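Local coordinates for protein D-3-phosphoglycerate dehydrogenase (Sulfolobus tokodaii, PDB 2EKL) that probably oxidises D-3-phosphoglycerate using NAD as cofactor, the first committed step of serine biosynthesis, as a member of the D-isomer-specific 2-hydroxyacid dehydrogenases, at residues D61-G66 with R90-V95; L69-R74 with K308-I313; L138-K143 with S197-L202. All coordinates share one frame; numbering follows the deposited sequence.

Contact 1: residues D61-G66 with R90-V95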
loop_
_atom_site.group_PDB
_atom_site.type_symbol
_atom_site.label_atom_id
_atom_site.label_comp_id
_atom_site.label_asym_id
_atom_site.label_seq_id
_atom_site.Cartn_x
_atom_site.Cartn_y
_atom_site.Cartn_z
ATOM N N ASP A 61 24.458 32.164 -15.083
ATOM C CA ASP A 61 25.468 33.098 -14.593
ATOM C C ASP A 61 26.503 32.411 -13.706
ATOM O O ASP A 61 27.658 32.834 -13.649
ATOM C CB ASP A 61 24.807 34.249 -13.827
ATOM C CG ASP A 61 24.309 33.833 -12.459
ATOM O OD1 ASP A 61 23.545 32.850 -12.376
ATOM O OD2 ASP A 61 24.678 34.495 -11.466
ATOM N N VAL A 62 26.091 31.354 -13.012
ATOM C CA VAL A 62 27.010 30.619 -12.147
ATOM C C VAL A 62 28.032 29.879 -13.003
ATOM O O VAL A 62 29.224 29.860 -12.693
ATOM C CB VAL A 62 26.264 29.591 -11.266
ATOM C CG1 VAL A 62 27.265 28.789 -10.442
ATOM C CG2 VAL A 62 25.281 30.303 -10.351
ATOM N N ILE A 63 27.555 29.268 -14.085
ATOM C CA ILE A 63 28.418 28.525 -14.994
ATOM C C ILE A 63 29.390 29.457 -15.714
ATOM O O ILE A 63 30.560 29.122 -15.902
ATOM C CB ILE A 63 27.583 27.752 -16.046
ATOM C CG1 ILE A 63 26.802 26.626 -15.360
ATOM C CG2 ILE A 63 28.490 27.189 -17.131
ATOM C CD1 ILE A 63 25.877 25.857 -16.286
ATOM N N GLU A 64 28.899 30.625 -16.114
ATOM C CA GLU A 64 29.735 31.595 -16.813
ATOM C C GLU A 64 30.891 32.024 -15.918
ATOM O O GLU A 64 32.025 32.163 -16.374
ATOM C CB GLU A 64 28.906 32.817 -17.213
ATOM C CG GLU A 64 27.740 32.494 -18.137
ATOM C CD GLU A 64 26.957 33.725 -18.550
ATOM O OE1 GLU A 64 26.438 34.433 -17.658
ATOM O OE2 GLU A 64 26.860 33.985 -19.769
ATOM N N LYS A 65 30.593 32.224 -14.638
ATOM C CA LYS A 65 31.600 32.632 -13.666
ATOM C C LYS A 65 32.563 31.479 -13.380
ATOM O O LYS A 65 33.731 31.698 -13.061
ATOM C CB LYS A 65 30.917 33.080 -12.371
ATOM C CG LYS A 65 31.829 33.816 -11.405
ATOM C CD LYS A 65 32.361 35.101 -12.024
ATOM C CE LYS A 65 33.220 35.883 -11.042
ATOM N NZ LYS A 65 32.437 36.351 -9.864
ATOM N N GLY A 66 32.066 30.251 -13.488
ATOM C CA GLY A 66 32.906 29.090 -13.250
ATOM C C GLY A 66 33.736 28.787 -14.482
ATOM O O GLY A 66 33.490 27.805 -15.185
ATOM N N ARG A 90 29.268 24.774 -22.750
ATOM C CA ARG A 90 30.596 24.903 -22.159
ATOM C C ARG A 90 31.325 23.564 -22.151
ATOM O O ARG A 90 32.464 23.471 -21.697
ATOM C CB ARG A 90 30.475 25.433 -20.728
ATOM C CG ARG A 90 29.863 26.821 -20.629
ATOM C CD ARG A 90 30.902 27.930 -20.771
ATOM N NE ARG A 90 31.695 28.103 -19.554
ATOM C CZ ARG A 90 32.718 27.330 -19.201
ATOM N NH1 ARG A 90 33.092 26.321 -19.975
ATOM N NH2 ARG A 90 33.364 27.563 -18.066
ATOM N N ASN A 91 30.661 22.532 -22.660
ATOM C CA ASN A 91 31.237 21.193 -22.710
ATOM C C ASN A 91 31.535 20.671 -21.306
ATOM O O ASN A 91 32.510 19.951 -21.092
ATOM C CB ASN A 91 32.519 21.199 -23.544
ATOM C CG ASN A 91 32.285 21.686 -24.960
ATOM O OD1 ASN A 91 31.449 21.145 -25.684
ATOM N ND2 ASN A 91 33.027 22.713 -25.362
ATOM N N ILE A 92 30.686 21.045 -20.353
ATOM C CA ILE A 92 30.842 20.617 -18.967
ATOM C C ILE A 92 30.043 19.341 -18.716
ATOM O O ILE A 92 28.830 19.315 -18.915
ATOM C CB ILE A 92 30.347 21.703 -17.987
ATOM C CG1 ILE A 92 31.161 22.985 -18.174
ATOM C CG2 ILE A 92 30.461 21.199 -16.549
ATOM C CD1 ILE A 92 30.677 24.149 -17.337
ATOM N N LYS A 93 30.729 18.288 -18.280
ATOM C CA LYS A 93 30.077 17.013 -17.994
ATOM C C LYS A 93 29.151 17.149 -16.795
ATOM O O LYS A 93 29.556 17.640 -15.740
ATOM C CB LYS A 93 31.119 15.931 -17.702
ATOM C CG LYS A 93 31.977 15.543 -18.888
ATOM C CD LYS A 93 32.983 14.474 -18.498
ATOM C CE LYS A 93 33.836 14.056 -19.681
ATOM N NZ LYS A 93 34.841 13.034 -19.290
ATOM N N VAL A 94 27.907 16.710 -16.956
ATOM C CA VAL A 94 26.927 16.780 -15.878
ATOM C C VAL A 94 26.543 15.364 -15.460
ATOM O O VAL A 94 26.053 14.583 -16.276
ATOM C CB VAL A 94 25.663 17.539 -16.328
ATOM C CG1 VAL A 94 24.692 17.673 -15.167
ATOM C CG2 VAL A 94 26.045 18.910 -16.865
ATOM N N VAL A 95 26.771 15.036 -14.191
ATOM C CA VAL A 95 26.453 13.708 -13.681
ATOM C C VAL A 95 25.511 13.748 -12.489
ATOM O O VAL A 95 25.450 14.735 -11.758
ATOM C CB VAL A 95 27.730 12.942 -13.249
ATOM C CG1 VAL A 95 28.656 12.747 -14.442
ATOM C CG2 VAL A 95 28.440 13.699 -12.130
#
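Ile63 lays its CG2 methyl against two partners at once: CG2 is 3.8 Å from Arg90 CG and equally 3.8 Å from CD1 of Ile92. The branch that touches is set by chi1 of Ile63 (-68°), which leaves CG2 anti to the backbone N, and the isoleucine runs past both partners in the opposite direction. Arg90 meets it with its aliphatic root, then folds at chi2 and chi3, so that the guanidinium comes back over Ile92 CD1, which lies 4.1 Å above the plane and over the centre of that flat group. The same fold delivers the guanidinium edge to the end of the helix: Gly66 O lies near the guanidinium plane, 2.9 Å from Arg90 NH2. Gly66 is the first residue to leave helical geometry after helix 60-65, and Asn91, at positive phi, closes helix 84-89 in a Schellman motif. Both helices belong to the flavodoxin-like substrate-binding domain typical of this family, each preceding a neighbouring strand of its parallel sheet, 71-74 and 93-95. Ile63 also packs on Ala87 of helix 84-89, while Ile92 touches Leu69 just ahead of strand 71-74.

Contact 2: residues L69-R74 with K308-I313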
loop_
_atom_site.group_PDB
_atom_site.type_symbol
_atom_site.label_atom_id
_atom_site.label_comp_id
_atom_site.label_asym_id
_atom_site.label_seq_id
_atom_site.Cartn_x
_atom_site.Cartn_y
_atom_site.Cartn_z
ATOM N N LEU A 69 35.222 25.249 -14.521
ATOM C CA LEU A 69 34.310 24.119 -14.368
ATOM C C LEU A 69 34.418 23.092 -15.491
ATOM O O LEU A 69 34.356 23.438 -16.672
ATOM C CB LEU A 69 32.864 24.611 -14.278
ATOM C CG LEU A 69 32.409 25.217 -12.949
ATOM C CD1 LEU A 69 30.974 25.705 -13.082
ATOM C CD2 LEU A 69 32.520 24.176 -11.840
ATOM N N LYS A 70 34.575 21.828 -15.104
ATOM C CA LYS A 70 34.688 20.723 -16.052
ATOM C C LYS A 70 33.635 19.657 -15.758
ATOM O O LYS A 70 33.231 18.905 -16.646
ATOM C CB LYS A 70 36.083 20.100 -15.968
ATOM C CG LYS A 70 37.210 21.069 -16.282
ATOM C CD LYS A 70 38.565 20.461 -15.963
ATOM C CE LYS A 70 39.689 21.452 -16.232
ATOM N NZ LYS A 70 39.555 22.692 -15.412
ATOM N N ILE A 71 33.198 19.591 -14.503
ATOM C CA ILE A 71 32.188 18.616 -14.096
ATOM C C ILE A 71 31.226 19.224 -13.089
ATOM O O ILE A 71 31.640 19.914 -12.153
ATOM C CB ILE A 71 32.817 17.364 -13.426
ATOM C CG1 ILE A 71 33.809 16.688 -14.371
ATOM C CG2 ILE A 71 31.717 16.370 -13.046
ATOM C CD1 ILE A 71 34.539 15.514 -13.741
ATOM N N ILE A 72 29.939 18.968 -13.297
ATOM C CA ILE A 72 28.895 19.432 -12.397
ATOM C C ILE A 72 28.230 18.154 -11.899
ATOM O O ILE A 72 27.755 17.348 -12.699
ATOM C CB ILE A 72 27.836 20.287 -13.126
ATOM C CG1 ILE A 72 28.435 21.631 -13.541
ATOM C CG2 ILE A 72 26.632 20.502 -12.221
ATOM C CD1 ILE A 72 27.487 22.493 -14.365
ATOM N N ALA A 73 28.216 17.960 -10.586
ATOM C CA ALA A 73 27.608 16.765 -10.015
ATOM C C ALA A 73 26.383 17.109 -9.192
ATOM O O ALA A 73 26.442 17.939 -8.287
ATOM C CB ALA A 73 28.623 16.020 -9.149
ATOM N N ARG A 74 25.268 16.465 -9.520
ATOM C CA ARG A 74 24.015 16.669 -8.806
ATOM C C ARG A 74 23.732 15.395 -8.019
ATOM O O ARG A 74 23.457 14.351 -8.604
ATOM C CB ARG A 74 22.876 16.931 -9.795
ATOM C CG ARG A 74 21.479 16.854 -9.190
ATOM C CD ARG A 74 21.234 17.968 -8.197
ATOM N NE ARG A 74 19.975 17.795 -7.475
ATOM C CZ ARG A 74 18.767 17.867 -8.024
ATOM N NH1 ARG A 74 18.634 18.113 -9.320
ATOM N NH2 ARG A 74 17.689 17.699 -7.272
ATOM N N LYS A 308 37.899 10.311 -14.467
ATOM C CA LYS A 308 38.863 9.430 -15.119
ATOM C C LYS A 308 38.946 9.733 -16.611
ATOM O O LYS A 308 40.033 9.749 -17.191
ATOM C CB LYS A 308 38.481 7.962 -14.914
ATOM C CG LYS A 308 39.451 6.987 -15.568
ATOM C CD LYS A 308 39.135 5.545 -15.210
ATOM C CE LYS A 308 39.350 5.280 -13.728
ATOM N NZ LYS A 308 39.142 3.844 -13.389
ATOM N N GLU A 309 37.799 9.972 -17.234
ATOM C CA GLU A 309 37.780 10.284 -18.658
ATOM C C GLU A 309 38.529 11.584 -18.930
ATOM O O GLU A 309 39.065 11.789 -20.021
ATOM C CB GLU A 309 36.339 10.394 -19.155
ATOM C CG GLU A 309 35.595 9.066 -19.181
ATOM C CD GLU A 309 36.127 8.112 -20.241
ATOM O OE1 GLU A 309 37.014 8.514 -21.024
ATOM O OE2 GLU A 309 35.650 6.959 -20.295
ATOM N N LEU A 310 38.569 12.459 -17.930
ATOM C CA LEU A 310 39.257 13.737 -18.062
ATOM C C LEU A 310 40.729 13.624 -17.683
ATOM O O LEU A 310 41.472 14.604 -17.755
ATOM C CB LEU A 310 38.568 14.796 -17.191
ATOM C CG LEU A 310 37.213 15.284 -17.711
ATOM C CD1 LEU A 310 36.543 16.167 -16.672
ATOM C CD2 LEU A 310 37.414 16.045 -19.016
ATOM N N GLY A 311 41.139 12.425 -17.280
ATOM C CA GLY A 311 42.520 12.182 -16.902
ATOM C C GLY A 311 42.911 12.675 -15.521
ATOM O O GLY A 311 44.098 12.732 -15.190
ATOM N N MET A 312 41.920 13.023 -14.704
ATOM C CA MET A 312 42.185 13.526 -13.359
ATOM C C MET A 312 42.588 12.424 -12.393
ATOM O O MET A 312 43.389 12.651 -11.486
ATOM C CB MET A 312 40.953 14.240 -12.811
ATOM C CG MET A 312 40.444 15.348 -13.690
ATOM S SD MET A 312 38.962 16.082 -12.984
ATOM C CE MET A 312 38.792 17.519 -14.004
ATOM N N ILE A 313 42.018 11.237 -12.582
ATOM C CA ILE A 313 42.318 10.089 -11.734
ATOM C C ILE A 313 42.317 8.816 -12.570
ATOM O O ILE A 313 41.986 8.903 -13.769
ATOM C CB ILE A 313 41.272 9.919 -10.609
ATOM C CG1 ILE A 313 39.879 9.747 -11.222
ATOM C CG2 ILE A 313 41.314 11.118 -9.674
ATOM C CD1 ILE A 313 38.820 9.297 -10.233
ATOM O OXT ILE A 313 42.639 7.749 -12.011
#
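Leu310 drives one methyl into Ile71: Leu310 CD1 is 3.6 Å from Ile71 CD1 and also 3.6 Å from Ile71 CG1, so a single leucine branch touches two successive carbons of the isoleucine. The two side chains lie alongside each other, pointing opposite ways. With chi2 at 172°, Leu310 carries CD1 straight out from the backbone as the leading atom, and the same methyl reaches Lys70, 4.0 Å from its CB. Met312 makes the second approach. Its chain is extended beyond CG and brings the CE methyl to 3.5 Å from CD of Lys70, the two chains meeting at a slant. Lys70 thus presents only hydrocarbon to this partner; its chain is straight until a final bend at chi4 (60°) carries NZ away, to a salt bridge with Asp48 and hydrogen bonds to Lys68 O and the Tyr4 hydroxyl. Between the two apolar residues the backbone leaves the helix in a Schellman motif that ends the C-terminal helix, with Gly311 at positive phi and its N 2.9 Å from Lys308 O in a hydrogen bond. Leu310 and Met312 also touch a crystal neighbour, which may influence how this tail lies. Around the contact, Ile71 continues onto Leu303, Ala306 and Met307 of helix 289-309, so the end of the last helix packs over the beginning of strand 71-74, which lies between strands 49-52 and 93-95 in the parallel sheet, and Lys93 on the latter strand also touches Leu310.

Contact 3: residues L138-K143 with S197-L202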
loop_
_atom_site.group_PDB
_atom_site.type_symbol
_atom_site.label_atom_id
_atom_site.label_comp_id
_atom_site.label_asym_id
_atom_site.label_seq_id
_atom_site.Cartn_x
_atom_site.Cartn_y
_atom_site.Cartn_z
ATOM N N LEU A 138 -12.825 0.144 -1.914
ATOM C CA LEU A 138 -12.951 -0.605 -3.162
ATOM C C LEU A 138 -11.875 -1.672 -3.332
ATOM O O LEU A 138 -10.717 -1.463 -2.965
ATOM C CB LEU A 138 -12.875 0.359 -4.350
ATOM C CG LEU A 138 -13.953 1.444 -4.440
ATOM C CD1 LEU A 138 -13.663 2.356 -5.624
ATOM C CD2 LEU A 138 -15.321 0.793 -4.591
ATOM N N GLU A 139 -12.265 -2.806 -3.905
ATOM C CA GLU A 139 -11.341 -3.909 -4.169
ATOM C C GLU A 139 -10.655 -3.637 -5.516
ATOM O O GLU A 139 -11.237 -3.003 -6.404
ATOM C CB GLU A 139 -12.114 -5.231 -4.205
ATOM C CG GLU A 139 -11.257 -6.467 -4.401
ATOM C CD GLU A 139 -12.060 -7.741 -4.244
ATOM O OE1 GLU A 139 -12.201 -8.215 -3.095
ATOM O OE2 GLU A 139 -12.566 -8.260 -5.269
ATOM N N LEU A 140 -9.426 -4.117 -5.681
ATOM C CA LEU A 140 -8.676 -3.856 -6.905
ATOM C C LEU A 140 -8.575 -5.006 -7.894
ATOM O O LEU A 140 -8.510 -4.779 -9.106
ATOM C CB LEU A 140 -7.268 -3.370 -6.543
ATOM C CG LEU A 140 -7.268 -2.050 -5.765
ATOM C CD1 LEU A 140 -5.899 -1.802 -5.130
ATOM C CD2 LEU A 140 -7.645 -0.915 -6.704
ATOM N N ALA A 141 -8.553 -6.229 -7.379
ATOM C CA ALA A 141 -8.446 -7.412 -8.224
ATOM C C ALA A 141 -9.538 -7.422 -9.285
ATOM O O ALA A 141 -10.682 -7.060 -9.011
ATOM C CB ALA A 141 -8.537 -8.672 -7.365
ATOM N N GLY A 142 -9.172 -7.828 -10.498
ATOM C CA GLY A 142 -10.132 -7.900 -11.587
ATOM C C GLY A 142 -10.389 -6.586 -12.297
ATOM O O GLY A 142 -10.948 -6.564 -13.397
ATOM N N LYS A 143 -9.988 -5.484 -11.678
ATOM C CA LYS A 143 -10.192 -4.187 -12.296
ATOM C C LYS A 143 -9.052 -3.851 -13.245
ATOM O O LYS A 143 -8.030 -4.539 -13.278
ATOM C CB LYS A 143 -10.363 -3.117 -11.218
ATOM C CG LYS A 143 -11.653 -3.331 -10.439
ATOM C CD LYS A 143 -11.894 -2.269 -9.398
ATOM C CE LYS A 143 -13.161 -2.580 -8.622
ATOM N NZ LYS A 143 -13.329 -1.653 -7.480
ATOM N N SER A 197 -10.038 2.423 -17.850
ATOM C CA SER A 197 -9.326 2.235 -16.587
ATOM C C SER A 197 -10.092 2.600 -15.323
ATOM O O SER A 197 -10.707 3.662 -15.239
ATOM C CB SER A 197 -8.006 3.012 -16.610
ATOM O OG SER A 197 -7.130 2.497 -17.601
ATOM N N ASP A 198 -10.039 1.708 -14.338
ATOM C CA ASP A 198 -10.695 1.943 -13.058
ATOM C C ASP A 198 -9.693 2.694 -12.187
ATOM O O ASP A 198 -10.064 3.449 -11.291
ATOM C CB ASP A 198 -11.088 0.608 -12.428
ATOM C CG ASP A 198 -12.028 -0.189 -13.315
ATOM O OD1 ASP A 198 -13.163 0.277 -13.546
ATOM O OD2 ASP A 198 -11.628 -1.270 -13.799
ATOM N N VAL A 199 -8.414 2.474 -12.475
ATOM C CA VAL A 199 -7.324 3.138 -11.770
ATOM C C VAL A 199 -6.366 3.662 -12.830
ATOM O O VAL A 199 -6.059 2.963 -13.799
ATOM C CB VAL A 199 -6.538 2.165 -10.856
ATOM C CG1 VAL A 199 -5.373 2.901 -10.187
ATOM C CG2 VAL A 199 -7.461 1.570 -9.798
ATOM N N ILE A 200 -5.906 4.894 -12.653
ATOM C CA ILE A 200 -4.956 5.502 -13.580
ATOM C C ILE A 200 -3.734 5.904 -12.764
ATOM O O ILE A 200 -3.866 6.599 -11.758
ATOM C CB ILE A 200 -5.546 6.760 -14.242
ATOM C CG1 ILE A 200 -6.779 6.377 -15.063
ATOM C CG2 ILE A 200 -4.498 7.423 -15.141
ATOM C CD1 ILE A 200 -7.521 7.563 -15.639
ATOM N N SER A 201 -2.552 5.463 -13.185
ATOM C CA SER A 201 -1.332 5.796 -12.458
ATOM C C SER A 201 -0.389 6.563 -13.383
ATOM O O SER A 201 -0.029 6.078 -14.456
ATOM C CB SER A 201 -0.668 4.518 -11.936
ATOM O OG SER A 201 0.320 4.815 -10.969
ATOM N N LEU A 202 0.009 7.758 -12.955
ATOM C CA LEU A 202 0.872 8.624 -13.758
ATOM C C LEU A 202 2.352 8.484 -13.423
ATOM O O LEU A 202 2.754 8.624 -12.269
ATOM C CB LEU A 202 0.436 10.078 -13.578
ATOM C CG LEU A 202 -1.066 10.327 -13.747
ATOM C CD1 LEU A 202 -1.367 11.787 -13.464
ATOM C CD2 LEU A 202 -1.510 9.946 -15.163
#
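Lys143 and Asp198 bring the two backbones closest, with their CA atoms 6.2 Å apart. Residues 140-143 form a type II beta turn, closed by a hydrogen bond from Lys143 N to Leu140 O of 3.0 Å; Gly142, at phi 83°, takes the position whose backbone angles would jam a CB against the preceding carbonyl oxygen. Opposite the turn, the chain leaves helix 190-196 at Ser197 and enters strand 199-202. Asp198 lies nearly perpendicular to Lys143, its OD2 resting 3.4 Å from Lys143 CB. This is contact with the root of the lysine and no ion pair: NZ of Lys143 remains 6.4 Å from Asp198 OD1. In the lysine, CG lies beside the backbone N (chi1 -67°) and the chain is extended from there, so NZ reaches back to Glu139 O at 2.7 Å, approaching in the carbonyl plane with a C=O...N angle of 155°. NZ also forms a salt bridge with Glu290 of the second subunit, while Glu139 pairs with Arg294 of that subunit. The carboxylate of Asp198 is held by two partners, OD1 in a salt bridge with Lys223 and OD2 in a hydrogen bond from the backbone N of Thr144. Deeper in, Leu140 CD2 meets Val199 CG2 at 4.0 Å, again crosswise. Both of these apolar residues lie against Met113 of helix 102-118. The contact sits at the N-terminal ends of two inner strands of the Rossmann-type NAD-binding domain, where the loop leading into strand 144-148 packs on the start of strand 199-202, its neighbour in the parallel sheet, while strand 226-230 lies along the far side of the latter.

Contacts 1 and 2 belong together: their centres are 12 Å apart, both reach the same parallel sheet, and their strands, 93-95 and 71-74, are neighbours joined through backbone pairs such as Lys93 O with Ile72 N at 2.8 Å. Contact 1 is the more buried and places an arginine guanidinium beside a helix end; contact 2 is partly exposed and purely apolar across its two segments. Contact 3 lies on the opposite side of the chain's centre, its centre about 45 Å from that of contact 1, in the other sheet. It too is partly buried, but its polar groups are tied up largely with outside residues, and it alone meets the second subunit.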